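Local atomic coordinates of 5-formaminoimidazole-4-carboxamide-1-(beta)-D-ribofuranosyl 5'-monophosphate synthetase (Methanocaldococcus jannaschii, PDB entry 2R7M), a protein that catalyses the ATP- and formate-dependent formylation of AICAR to FAICAR, a folate-independent step of purine biosynthesis. Residues Phe207-Phe212 and Leu223-Arg228; Gly317-Phe322 and Leu337-Arg342; Lys141-Pro146 and Ala196-Tyr201. All blocks are in the same frame, centred on the assembly; numbering follows the deposited sequence.

Contact 1. Residues Phe207-Phe212 and Leu223-Arg228. With AMP (adenosine monophosphate), chain F.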
loop_
_atom_site.group_PDB
_atom_site.type_symbol
_atom_site.label_atom_id
_atom_site.label_comp_id
_atom_site.label_asym_id
_atom_site.label_seq_id
_atom_site.Cartn_x
_atom_site.Cartn_y
_atom_site.Cartn_z
ATOM N N PHE A 207 -17.475 22.163 -15.264
ATOM C CA PHE A 207 -16.924 21.557 -14.057
ATOM C C PHE A 207 -18.054 21.231 -13.096
ATOM O O PHE A 207 -18.705 22.125 -12.576
ATOM C CB PHE A 207 -15.932 22.500 -13.383
ATOM C CG PHE A 207 -14.747 22.836 -14.245
ATOM C CD1 PHE A 207 -13.607 22.055 -14.209
ATOM C CD2 PHE A 207 -14.780 23.927 -15.107
ATOM C CE1 PHE A 207 -12.511 22.346 -15.016
ATOM C CE2 PHE A 207 -13.692 24.219 -15.914
ATOM C CZ PHE A 207 -12.558 23.425 -15.866
ATOM N N CYS A 208 -18.316 19.945 -12.890
ATOM C CA CYS A 208 -19.202 19.554 -11.814
ATOM C C CYS A 208 -18.336 19.303 -10.579
ATOM O O CYS A 208 -17.586 18.339 -10.510
ATOM C CB CYS A 208 -20.037 18.338 -12.191
ATOM S SG CYS A 208 -20.874 18.506 -13.802
ATOM N N ILE A 209 -18.430 20.209 -9.619
ATOM C CA ILE A 209 -17.526 20.211 -8.486
ATOM C C ILE A 209 -18.158 19.500 -7.303
ATOM O O ILE A 209 -19.239 19.851 -6.849
ATOM C CB ILE A 209 -17.074 21.632 -8.151
ATOM C CG1 ILE A 209 -16.425 22.247 -9.398
ATOM C CG2 ILE A 209 -16.066 21.628 -7.018
ATOM C CD1 ILE A 209 -16.447 23.747 -9.427
ATOM N N HIS A 210 -17.474 18.466 -6.834
ATOM C CA HIS A 210 -17.974 17.641 -5.749
ATOM C C HIS A 210 -17.333 18.057 -4.423
ATOM O O HIS A 210 -16.112 17.990 -4.251
ATOM C CB HIS A 210 -17.727 16.164 -6.080
ATOM C CG HIS A 210 -18.305 15.762 -7.401
ATOM N ND1 HIS A 210 -19.651 15.513 -7.579
ATOM C CD2 HIS A 210 -17.734 15.629 -8.621
ATOM C CE1 HIS A 210 -19.877 15.218 -8.846
ATOM N NE2 HIS A 210 -18.731 15.293 -9.501
ATOM N N TYR A 211 -18.175 18.506 -3.500
ATOM C CA TYR A 211 -17.722 18.929 -2.182
ATOM C C TYR A 211 -18.232 17.976 -1.105
ATOM O O TYR A 211 -19.195 17.242 -1.308
ATOM C CB TYR A 211 -18.248 20.323 -1.829
ATOM C CG TYR A 211 -17.959 21.456 -2.784
ATOM C CD1 TYR A 211 -16.930 22.336 -2.541
ATOM C CD2 TYR A 211 -18.774 21.683 -3.900
ATOM C CE1 TYR A 211 -16.678 23.398 -3.393
ATOM C CE2 TYR A 211 -18.533 22.746 -4.760
ATOM C CZ TYR A 211 -17.486 23.597 -4.503
ATOM O OH TYR A 211 -17.241 24.659 -5.341
ATOM N N PHE A 212 -17.587 18.011 0.053
ATOM C CA PHE A 212 -18.090 17.322 1.229
ATOM C C PHE A 212 -18.032 18.294 2.396
ATOM O O PHE A 212 -16.970 18.857 2.698
ATOM C CB PHE A 212 -17.243 16.082 1.535
ATOM C CG PHE A 212 -17.804 15.208 2.632
ATOM C CD1 PHE A 212 -18.659 14.176 2.333
ATOM C CD2 PHE A 212 -17.467 15.427 3.963
ATOM C CE1 PHE A 212 -19.175 13.360 3.327
ATOM C CE2 PHE A 212 -17.981 14.611 4.968
ATOM C CZ PHE A 212 -18.840 13.583 4.648
ATOM N N LEU A 223 -13.475 17.201 -3.132
ATOM C CA LEU A 223 -13.228 15.768 -3.330
ATOM C C LEU A 223 -12.879 15.410 -4.767
ATOM O O LEU A 223 -12.036 14.537 -5.017
ATOM C CB LEU A 223 -14.425 14.932 -2.844
ATOM C CG LEU A 223 -14.377 14.439 -1.384
ATOM C CD1 LEU A 223 -13.300 13.400 -1.193
ATOM C CD2 LEU A 223 -14.182 15.577 -0.391
ATOM N N GLY A 224 -13.523 16.087 -5.711
ATOM C CA GLY A 224 -13.269 15.851 -7.127
ATOM C C GLY A 224 -14.127 16.659 -8.088
ATOM O O GLY A 224 -14.937 17.492 -7.672
ATOM N N MET A 225 -13.941 16.404 -9.385
ATOM C CA MET A 225 -14.647 17.121 -10.445
ATOM C C MET A 225 -14.797 16.228 -11.655
ATOM O O MET A 225 -13.893 15.442 -11.955
ATOM C CB MET A 225 -13.858 18.347 -10.898
ATOM C CG MET A 225 -13.641 19.405 -9.845
ATOM S SD MET A 225 -12.633 20.721 -10.541
ATOM C CE MET A 225 -12.500 21.759 -9.072
ATOM N N ASP A 226 -15.929 16.375 -12.350
ATOM C CA ASP A 226 -16.157 15.744 -13.640
ATOM C C ASP A 226 -16.838 16.702 -14.626
ATOM O O ASP A 226 -17.395 17.735 -14.249
ATOM C CB ASP A 226 -17.040 14.495 -13.483
ATOM C CG ASP A 226 -18.508 14.837 -13.172
ATOM O OD1 ASP A 226 -18.797 15.244 -12.026
ATOM O OD2 ASP A 226 -19.385 14.672 -14.062
ATOM N N LYS A 227 -16.813 16.330 -15.899
ATOM C CA LYS A 227 -17.694 16.949 -16.872
ATOM C C LYS A 227 -18.680 15.895 -17.376
ATOM O O LYS A 227 -18.341 14.721 -17.509
ATOM C CB LYS A 227 -16.900 17.579 -18.019
ATOM C CG LYS A 227 -16.308 16.594 -19.003
ATOM C CD LYS A 227 -15.565 17.327 -20.108
ATOM C CE LYS A 227 -15.744 16.626 -21.440
ATOM N NZ LYS A 227 -15.007 17.294 -22.541
ATOM N N ARG A 228 -19.908 16.324 -17.633
ATOM C CA ARG A 228 -20.949 15.443 -18.137
ATOM C C ARG A 228 -20.662 14.948 -19.544
ATOM O O ARG A 228 -20.002 15.624 -20.343
ATOM C CB ARG A 228 -22.305 16.160 -18.144
ATOM C CG ARG A 228 -22.674 16.827 -16.842
ATOM C CD ARG A 228 -22.717 15.814 -15.717
ATOM N NE ARG A 228 -23.559 16.266 -14.614
ATOM C CZ ARG A 228 -23.297 16.049 -13.326
ATOM N NH1 ARG A 228 -22.201 15.397 -12.965
ATOM N NH2 ARG A 228 -24.125 16.502 -12.396
HETATM P P AMP F . -31.034 7.162 -12.878
HETATM O O1P AMP F . -32.001 7.649 -13.935
HETATM O O2P AMP F . -31.677 6.273 -11.836
HETATM O O3P AMP F . -29.738 6.610 -13.421
HETATM O "O5'" AMP F . -30.559 8.478 -12.079
HETATM C "C5'" AMP F . -31.478 9.360 -11.443
HETATM C "C4'" AMP F . -31.096 10.819 -11.726
HETATM O "O4'" AMP F . -29.805 11.151 -11.192
HETATM C "C3'" AMP F . -31.043 11.153 -13.215
HETATM O "O3'" AMP F . -32.265 11.757 -13.628
HETATM C "C2'" AMP F . -29.888 12.122 -13.370
HETATM O "O2'" AMP F . -30.326 13.483 -13.357
HETATM C "C1'" AMP F . -29.031 11.904 -12.139
HETATM N N9 AMP F . -27.825 11.137 -12.543
HETATM C C8 AMP F . -27.745 9.798 -12.587
HETATM N N7 AMP F . -26.518 9.403 -12.988
HETATM C C5 AMP F . -25.785 10.508 -13.206
HETATM C C6 AMP F . -24.402 10.789 -13.646
HETATM N N6 AMP F . -23.551 9.769 -13.942
HETATM N N1 AMP F . -24.034 12.090 -13.758
HETATM C C2 AMP F . -24.881 13.093 -13.471
HETATM N N3 AMP F . -26.149 12.906 -13.070
HETATM C C4 AMP F . -26.652 11.654 -12.920
#
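L223 opens the pairing by giving its N-H to H210 O (3.0 Å), while its CD2 methyl rests on F212 CB. G224 O accepts H210 N at 2.8 Å, and with both L223 and G224 set against H210 the strand carries a classic beta bulge. M225 shares a sheet face with I209, opposite C208, H210 and D226: with CG anti to its carbonyl carbon (chi1 -63°) and the chain extended beyond, it runs alongside I209, the CE methyl against CG1, and SD meets F207 CD1 at 4.0 Å in an oblique Met-aromatic contact. The two strands form an antiparallel hairpin in the five-stranded sheet, where 292-300 flanks 207-212 and 253-263 flanks 223-228. D226 pairs with C208 through both backbone bonds. Its OD1 takes H210 NE2 at 2.5 Å, the carboxylate nearly coplanar with the imidazole (19°), which should hold the ring's rotation. OD2 receives R228 NH1 through its syn lone pair in a 3.1 Å salt bridge and also AICAR-binding N258. R228, bent at chi2, sandwiches its guanidinium between C208 SG on one face and AMP C2 on the other, R228 CZ 3.4 Å from that carbon; D316 grips its NH2 in a second salt bridge.

Contact 2. Residues Gly317-Phe322 and Leu337-Arg342. With AMP (adenosine monophosphate), chain F.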
loop_
_atom_site.group_PDB
_atom_site.type_symbol
_atom_site.label_atom_id
_atom_site.label_comp_id
_atom_site.label_asym_id
_atom_site.label_seq_id
_atom_site.Cartn_x
_atom_site.Cartn_y
_atom_site.Cartn_z
ATOM N N GLY A 317 -24.020 11.916 -9.362
ATOM C CA GLY A 317 -23.561 10.804 -10.206
ATOM C C GLY A 317 -22.134 10.916 -10.707
ATOM O O GLY A 317 -21.496 9.911 -11.014
ATOM N N GLY A 318 -21.633 12.140 -10.806
ATOM C CA GLY A 318 -20.290 12.379 -11.316
ATOM C C GLY A 318 -19.160 11.857 -10.433
ATOM O O GLY A 318 -18.014 11.797 -10.875
ATOM N N THR A 319 -19.474 11.484 -9.191
ATOM C CA THR A 319 -18.461 10.965 -8.261
ATOM C C THR A 319 -17.984 9.603 -8.719
ATOM O O THR A 319 -16.961 9.105 -8.256
ATOM C CB THR A 319 -18.978 10.850 -6.811
ATOM O OG1 THR A 319 -20.220 10.129 -6.782
ATOM C CG2 THR A 319 -19.183 12.214 -6.205
ATOM N N ASN A 320 -18.740 9.011 -9.640
ATOM C CA ASN A 320 -18.377 7.742 -10.231
ATOM C C ASN A 320 -17.098 7.851 -11.047
ATOM O O ASN A 320 -16.412 6.854 -11.234
ATOM C CB ASN A 320 -19.512 7.187 -11.105
ATOM C CG ASN A 320 -20.757 6.854 -10.302
ATOM O OD1 ASN A 320 -20.675 6.610 -9.098
ATOM N ND2 ASN A 320 -21.921 6.839 -10.966
ATOM N N SER A 321 -16.781 9.049 -11.538
ATOM C CA SER A 321 -15.584 9.218 -12.362
ATOM C C SER A 321 -14.317 9.011 -11.530
ATOM O O SER A 321 -13.262 8.732 -12.091
ATOM C CB SER A 321 -15.554 10.584 -13.106
ATOM O OG SER A 321 -15.369 11.663 -12.202
ATOM N N PHE A 322 -14.426 9.155 -10.203
ATOM C CA PHE A 322 -13.294 8.882 -9.301
ATOM C C PHE A 322 -13.547 7.810 -8.213
ATOM O O PHE A 322 -13.206 8.003 -7.044
ATOM C CB PHE A 322 -12.672 10.178 -8.735
ATOM C CG PHE A 322 -13.608 11.019 -7.891
ATOM C CD1 PHE A 322 -14.592 11.810 -8.480
ATOM C CD2 PHE A 322 -13.468 11.056 -6.508
ATOM C CE1 PHE A 322 -15.441 12.589 -7.708
ATOM C CE2 PHE A 322 -14.306 11.819 -5.735
ATOM C CZ PHE A 322 -15.300 12.596 -6.330
ATOM N N LEU A 337 -9.143 7.718 -2.485
ATOM C CA LEU A 337 -10.368 8.020 -1.740
ATOM C C LEU A 337 -11.552 8.414 -2.635
ATOM O O LEU A 337 -11.487 9.417 -3.348
ATOM C CB LEU A 337 -10.074 9.153 -0.739
ATOM C CG LEU A 337 -11.204 9.756 0.105
ATOM C CD1 LEU A 337 -11.654 8.834 1.228
ATOM C CD2 LEU A 337 -10.758 11.081 0.672
ATOM N N SER A 338 -12.633 7.640 -2.583
ATOM C CA SER A 338 -13.875 8.026 -3.257
ATOM C C SER A 338 -14.801 8.814 -2.351
ATOM O O SER A 338 -14.609 8.866 -1.133
ATOM C CB SER A 338 -14.618 6.803 -3.795
ATOM O OG SER A 338 -15.205 6.043 -2.737
ATOM N N MET A 339 -15.819 9.431 -2.946
ATOM C CA MET A 339 -16.848 10.093 -2.161
ATOM C C MET A 339 -17.556 9.076 -1.261
ATOM O O MET A 339 -17.796 9.345 -0.086
ATOM C CB MET A 339 -17.848 10.818 -3.068
ATOM C CG MET A 339 -18.869 11.659 -2.328
ATOM S SD MET A 339 -18.179 13.015 -1.388
ATOM C CE MET A 339 -17.955 14.311 -2.617
ATOM N N GLY A 340 -17.893 7.912 -1.813
ATOM C CA GLY A 340 -18.495 6.846 -1.018
ATOM C C GLY A 340 -17.708 6.535 0.257
ATOM O O GLY A 340 -18.292 6.366 1.331
ATOM N N GLN A 341 -16.385 6.449 0.140
ATOM C CA GLN A 341 -15.540 6.183 1.290
ATOM C C GLN A 341 -15.420 7.376 2.247
ATOM O O GLN A 341 -15.250 7.186 3.449
ATOM C CB GLN A 341 -14.143 5.709 0.873
ATOM C CG GLN A 341 -13.279 5.368 2.094
ATOM C CD GLN A 341 -11.943 4.768 1.753
ATOM O OE1 GLN A 341 -11.482 4.833 0.610
ATOM N NE2 GLN A 341 -11.297 4.179 2.757
ATOM N N ARG A 342 -15.491 8.592 1.706
ATOM C CA ARG A 342 -15.487 9.817 2.515
ATOM C C ARG A 342 -16.747 9.930 3.367
ATOM O O ARG A 342 -16.702 10.431 4.494
ATOM C CB ARG A 342 -15.332 11.073 1.640
ATOM C CG ARG A 342 -15.290 12.375 2.447
ATOM C CD ARG A 342 -14.130 12.361 3.421
ATOM N NE ARG A 342 -14.156 13.458 4.383
ATOM C CZ ARG A 342 -14.774 13.408 5.566
ATOM N NH1 ARG A 342 -15.434 12.314 5.939
ATOM N NH2 ARG A 342 -14.732 14.459 6.378
HETATM P P AMP F . -31.034 7.162 -12.878
HETATM O O1P AMP F . -32.001 7.649 -13.935
HETATM O O2P AMP F . -31.677 6.273 -11.836
HETATM O O3P AMP F . -29.738 6.610 -13.421
HETATM O "O5'" AMP F . -30.559 8.478 -12.079
HETATM C "C5'" AMP F . -31.478 9.360 -11.443
HETATM C "C4'" AMP F . -31.096 10.819 -11.726
HETATM O "O4'" AMP F . -29.805 11.151 -11.192
HETATM C "C3'" AMP F . -31.043 11.153 -13.215
HETATM O "O3'" AMP F . -32.265 11.757 -13.628
HETATM C "C2'" AMP F . -29.888 12.122 -13.370
HETATM O "O2'" AMP F . -30.326 13.483 -13.357
HETATM C "C1'" AMP F . -29.031 11.904 -12.139
HETATM N N9 AMP F . -27.825 11.137 -12.543
HETATM C C8 AMP F . -27.745 9.798 -12.587
HETATM N N7 AMP F . -26.518 9.403 -12.988
HETATM C C5 AMP F . -25.785 10.508 -13.206
HETATM C C6 AMP F . -24.402 10.789 -13.646
HETATM N N6 AMP F . -23.551 9.769 -13.942
HETATM N N1 AMP F . -24.034 12.090 -13.758
HETATM C C2 AMP F . -24.881 13.093 -13.471
HETATM N N3 AMP F . -26.149 12.906 -13.070
HETATM C C4 AMP F . -26.652 11.654 -12.920
HETATM O O HOH W 1 -16.012 9.038 -5.881
#
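T319 and M339 make the close apolar part of this small, buried contact: the CG2 methyl of T319 lies 3.7 Å from M339 CB, the two side chains slanting past each other. CG of M339 stands anti to its own N (chi1 -174°), and bends at chi2 and chi3 carry its sulfur end on toward L223 and F212 of the hairpin strands. The other half is looser. The F322 ring touches the helix start lightly, CE2 standing 4.0 Å from M339 N and L337 O lying at the ring's edge, and S338 CB touches F322 O. No direct hydrogen bond joins the segments; a water bridges them instead, accepting from M339 N (3.0 Å), donating to T319 O (2.6 Å) and, weakly, to F322 O, while lying over one face of the F322 ring. S338 is the N-cap of helix 339-353, its OG accepting from Q341 N at 3.1 Å. At the far end of the 3-10 turn G317 CA packs 3.5 Å from AMP C6. T319 OG1 is bonded to D316 O. A single buried water thus takes up the M339 N-H and hands its hydrogens to loop carbonyls, linking nucleotide-contacting loop and helix together with the T319-M339 packing.

Contact 3. Residues Lys141-Pro146 and Ala196-Tyr201; sequences KKYESP and AHIEEY. With AMP (adenosine monophosphate), chain E.
E200 is tied to K141 twice: its N-H meets K141 O at 2.8 Å in the carbonyl plane, and its OE1 accepts K141 N at 3.0 Å through the anti lone pair. The extended E200 side chain, with CG anti to its N (chi1 177°), carries OE1 across to the K141 N-H. Segment 141-146 runs antiparallel to strand 197-200. K142 lies alongside E199, its CE 3.5 Å from E199 OE1; the ammonium stays beyond salt-bridge range and bonds to P140 O. On the opposite face, Y143 CB packs on I198 CG2 at 3.6 Å. The Y143 ring presents its edge to the strand, with CE2 3.5 Å from E200 N, and its hydroxyl bonds to D150. I198 CD1 meets P146 CD (3.8 Å), the side chains at about a right angle, and F175 of helix 172-183 also packs on both residues. The amino group N6 of AMP donates to E199 OE2 at 2.8 Å and, weakly, to E200 O, so consecutive residues hold the exocyclic nitrogen of the adenine. E199 OE2 also forms a salt bridge with K156. Y201 places a ring face over AMP C2. The short, weakly bonded edge strand 142-143 and strand 197-200 belong to the small antiparallel sheet of an ATP-grasp fold, in which 197-200 and the following residues form the adenine-binding wall of the ATP site.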
loop_
_atom_site.group_PDB
_atom_site.type_symbol
_atom_site.label_atom_id
_atom_site.label_comp_id
_atom_site.label_asym_id
_atom_site.label_seq_id
_atom_site.Cartn_x
_atom_site.Cartn_y
_atom_site.Cartn_z
ATOM N N LYS A 141 -28.699 34.017 -16.222
ATOM C CA LYS A 141 -29.770 35.014 -16.207
ATOM C C LYS A 141 -31.098 34.344 -16.561
ATOM O O LYS A 141 -31.157 33.522 -17.473
ATOM C CB LYS A 141 -29.437 36.154 -17.173
ATOM C CG LYS A 141 -30.369 37.344 -17.111
ATOM C CD LYS A 141 -29.590 38.660 -17.187
ATOM C CE LYS A 141 -28.270 38.518 -17.950
ATOM N NZ LYS A 141 -28.430 38.326 -19.425
ATOM N N LYS A 142 -32.154 34.663 -15.819
ATOM C CA LYS A 142 -33.466 34.047 -16.052
ATOM C C LYS A 142 -34.346 34.893 -16.975
ATOM O O LYS A 142 -34.195 36.112 -17.035
ATOM C CB LYS A 142 -34.191 33.797 -14.729
ATOM C CG LYS A 142 -33.425 32.911 -13.752
ATOM C CD LYS A 142 -33.027 31.579 -14.386
ATOM C CE LYS A 142 -32.351 30.652 -13.379
ATOM N NZ LYS A 142 -31.117 31.245 -12.789
ATOM N N TYR A 143 -35.263 34.237 -17.686
ATOM C CA TYR A 143 -36.186 34.925 -18.599
ATOM C C TYR A 143 -37.644 34.560 -18.330
ATOM O O TYR A 143 -38.034 33.389 -18.410
ATOM C CB TYR A 143 -35.818 34.649 -20.063
ATOM C CG TYR A 143 -34.476 35.226 -20.442
ATOM C CD1 TYR A 143 -34.379 36.477 -21.040
ATOM C CD2 TYR A 143 -33.297 34.530 -20.175
ATOM C CE1 TYR A 143 -33.145 37.016 -21.372
ATOM C CE2 TYR A 143 -32.068 35.058 -20.497
ATOM C CZ TYR A 143 -31.992 36.298 -21.097
ATOM O OH TYR A 143 -30.760 36.821 -21.420
ATOM N N GLU A 144 -38.447 35.571 -18.018
ATOM C CA GLU A 144 -39.846 35.343 -17.649
ATOM C C GLU A 144 -40.657 34.752 -18.802
ATOM O O GLU A 144 -41.455 33.834 -18.597
ATOM C CB GLU A 144 -40.496 36.631 -17.129
ATOM C CG GLU A 144 -39.648 37.402 -16.117
ATOM C CD GLU A 144 -39.147 36.531 -14.968
ATOM O OE1 GLU A 144 -37.925 36.555 -14.690
ATOM O OE2 GLU A 144 -39.971 35.820 -14.351
ATOM N N SER A 145 -40.442 35.260 -20.014
ATOM C CA SER A 145 -41.175 34.757 -21.179
ATOM C C SER A 145 -40.358 34.799 -22.467
ATOM O O SER A 145 -39.333 35.474 -22.538
ATOM C CB SER A 145 -42.510 35.507 -21.355
ATOM O OG SER A 145 -42.336 36.910 -21.292
ATOM N N PRO A 146 -40.798 34.040 -23.482
ATOM C CA PRO A 146 -40.173 34.013 -24.803
ATOM C C PRO A 146 -39.933 35.403 -25.405
ATOM O O PRO A 146 -39.001 35.584 -26.194
ATOM C CB PRO A 146 -41.181 33.236 -25.651
ATOM C CG PRO A 146 -41.891 32.356 -24.677
ATOM C CD PRO A 146 -41.937 33.106 -23.381
ATOM N N ALA A 196 -42.366 26.561 -19.598
ATOM C CA ALA A 196 -40.998 26.541 -20.097
ATOM C C ALA A 196 -40.088 27.404 -19.238
ATOM O O ALA A 196 -40.405 28.559 -18.949
ATOM C CB ALA A 196 -40.960 27.019 -21.537
ATOM N N HIS A 197 -38.957 26.840 -18.827
ATOM C CA HIS A 197 -37.960 27.606 -18.093
ATOM C C HIS A 197 -36.825 28.040 -19.019
ATOM O O HIS A 197 -36.113 27.216 -19.588
ATOM C CB HIS A 197 -37.457 26.832 -16.872
ATOM C CG HIS A 197 -38.431 26.823 -15.733
ATOM N ND1 HIS A 197 -39.444 25.893 -15.625
ATOM C CD2 HIS A 197 -38.561 27.645 -14.664
ATOM C CE1 HIS A 197 -40.147 26.136 -14.533
ATOM N NE2 HIS A 197 -39.632 27.194 -13.932
ATOM N N ILE A 198 -36.685 29.350 -19.169
ATOM C CA ILE A 198 -35.773 29.932 -20.134
ATOM C C ILE A 198 -34.654 30.614 -19.386
ATOM O O ILE A 198 -34.909 31.421 -18.495
ATOM C CB ILE A 198 -36.495 30.993 -21.006
ATOM C CG1 ILE A 198 -37.726 30.388 -21.694
ATOM C CG2 ILE A 198 -35.544 31.617 -22.029
ATOM C CD1 ILE A 198 -38.717 31.424 -22.194
ATOM N N GLU A 199 -33.412 30.297 -19.736
ATOM C CA GLU A 199 -32.287 30.975 -19.111
ATOM C C GLU A 199 -31.156 31.216 -20.084
ATOM O O GLU A 199 -31.052 30.568 -21.126
ATOM C CB GLU A 199 -31.782 30.212 -17.871
ATOM C CG GLU A 199 -31.394 28.743 -18.113
ATOM C CD GLU A 199 -30.742 28.091 -16.890
ATOM O OE1 GLU A 199 -31.218 28.310 -15.755
ATOM O OE2 GLU A 199 -29.753 27.351 -17.060
ATOM N N GLU A 200 -30.311 32.169 -19.729
ATOM C CA GLU A 200 -29.090 32.439 -20.454
ATOM C C GLU A 200 -28.342 31.150 -20.797
ATOM O O GLU A 200 -28.157 30.289 -19.940
ATOM C CB GLU A 200 -28.209 33.331 -19.585
ATOM C CG GLU A 200 -26.866 33.643 -20.167
ATOM C CD GLU A 200 -26.018 34.448 -19.223
ATOM O OE1 GLU A 200 -26.439 34.649 -18.056
ATOM O OE2 GLU A 200 -24.928 34.884 -19.653
ATOM N N TYR A 201 -27.921 31.013 -22.050
ATOM C CA TYR A 201 -27.046 29.915 -22.443
ATOM C C TYR A 201 -25.623 30.323 -22.074
ATOM O O TYR A 201 -25.070 31.268 -22.648
ATOM C CB TYR A 201 -27.152 29.613 -23.946
ATOM C CG TYR A 201 -26.447 28.330 -24.338
ATOM C CD1 TYR A 201 -27.151 27.135 -24.443
ATOM C CD2 TYR A 201 -25.069 28.302 -24.564
ATOM C CE1 TYR A 201 -26.507 25.945 -24.775
ATOM C CE2 TYR A 201 -24.419 27.114 -24.892
ATOM C CZ TYR A 201 -25.141 25.942 -24.993
ATOM O OH TYR A 201 -24.505 24.761 -25.326
HETATM P P AMP E . -29.809 20.349 -16.390
HETATM O O1P AMP E . -28.923 19.647 -15.390
HETATM O O2P AMP E . -30.971 19.542 -16.897
HETATM O O3P AMP E . -30.084 21.785 -16.014
HETATM O "O5'" AMP E . -28.924 20.532 -17.716
HETATM C "C5'" AMP E . -28.728 19.470 -18.638
HETATM C "C4'" AMP E . -27.516 19.874 -19.456
HETATM O "O4'" AMP E . -27.827 21.025 -20.255
HETATM C "C3'" AMP E . -26.362 20.313 -18.562
HETATM O "O3'" AMP E . -25.543 19.228 -18.107
HETATM C "C2'" AMP E . -25.607 21.277 -19.454
HETATM O "O2'" AMP E . -24.655 20.572 -20.251
HETATM C "C1'" AMP E . -26.697 21.891 -20.334
HETATM N N9 AMP E . -27.052 23.186 -19.716
HETATM C C8 AMP E . -27.856 23.335 -18.644
HETATM N N7 AMP E . -27.961 24.637 -18.288
HETATM C C5 AMP E . -27.217 25.348 -19.160
HETATM C C6 AMP E . -26.912 26.779 -19.372
HETATM N N6 AMP E . -27.419 27.728 -18.550
HETATM N N1 AMP E . -26.084 27.098 -20.387
HETATM C C2 AMP E . -25.557 26.159 -21.201
HETATM N N3 AMP E . -25.799 24.843 -21.075
HETATM C C4 AMP E . -26.602 24.384 -20.087
#

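Overall arrangement
Contact 3 closes first along the chain, then contact 1, then contact 2, all within the ATP-grasp region. Contact 3 belongs to the four-stranded antiparallel sheet, contact 1 to the five-stranded one, and strand 197-200 is followed in the chain by strand 205-214. Contacts 1 and 2 adjoin, centres about 9 Å apart: the 3-10 turn and helix 339-353 pack on the hairpin, with S321 OG against D226 CB, and both touch the same AMP. Contact 3 lies about 26 Å from contact 1 and 33 Å from contact 2, centre to centre, and holds a different AMP at the ATP site. The nucleotide shared by contacts 1 and 2 lies beside AICAR-binding N258, consistent with occupation of the AICAR site.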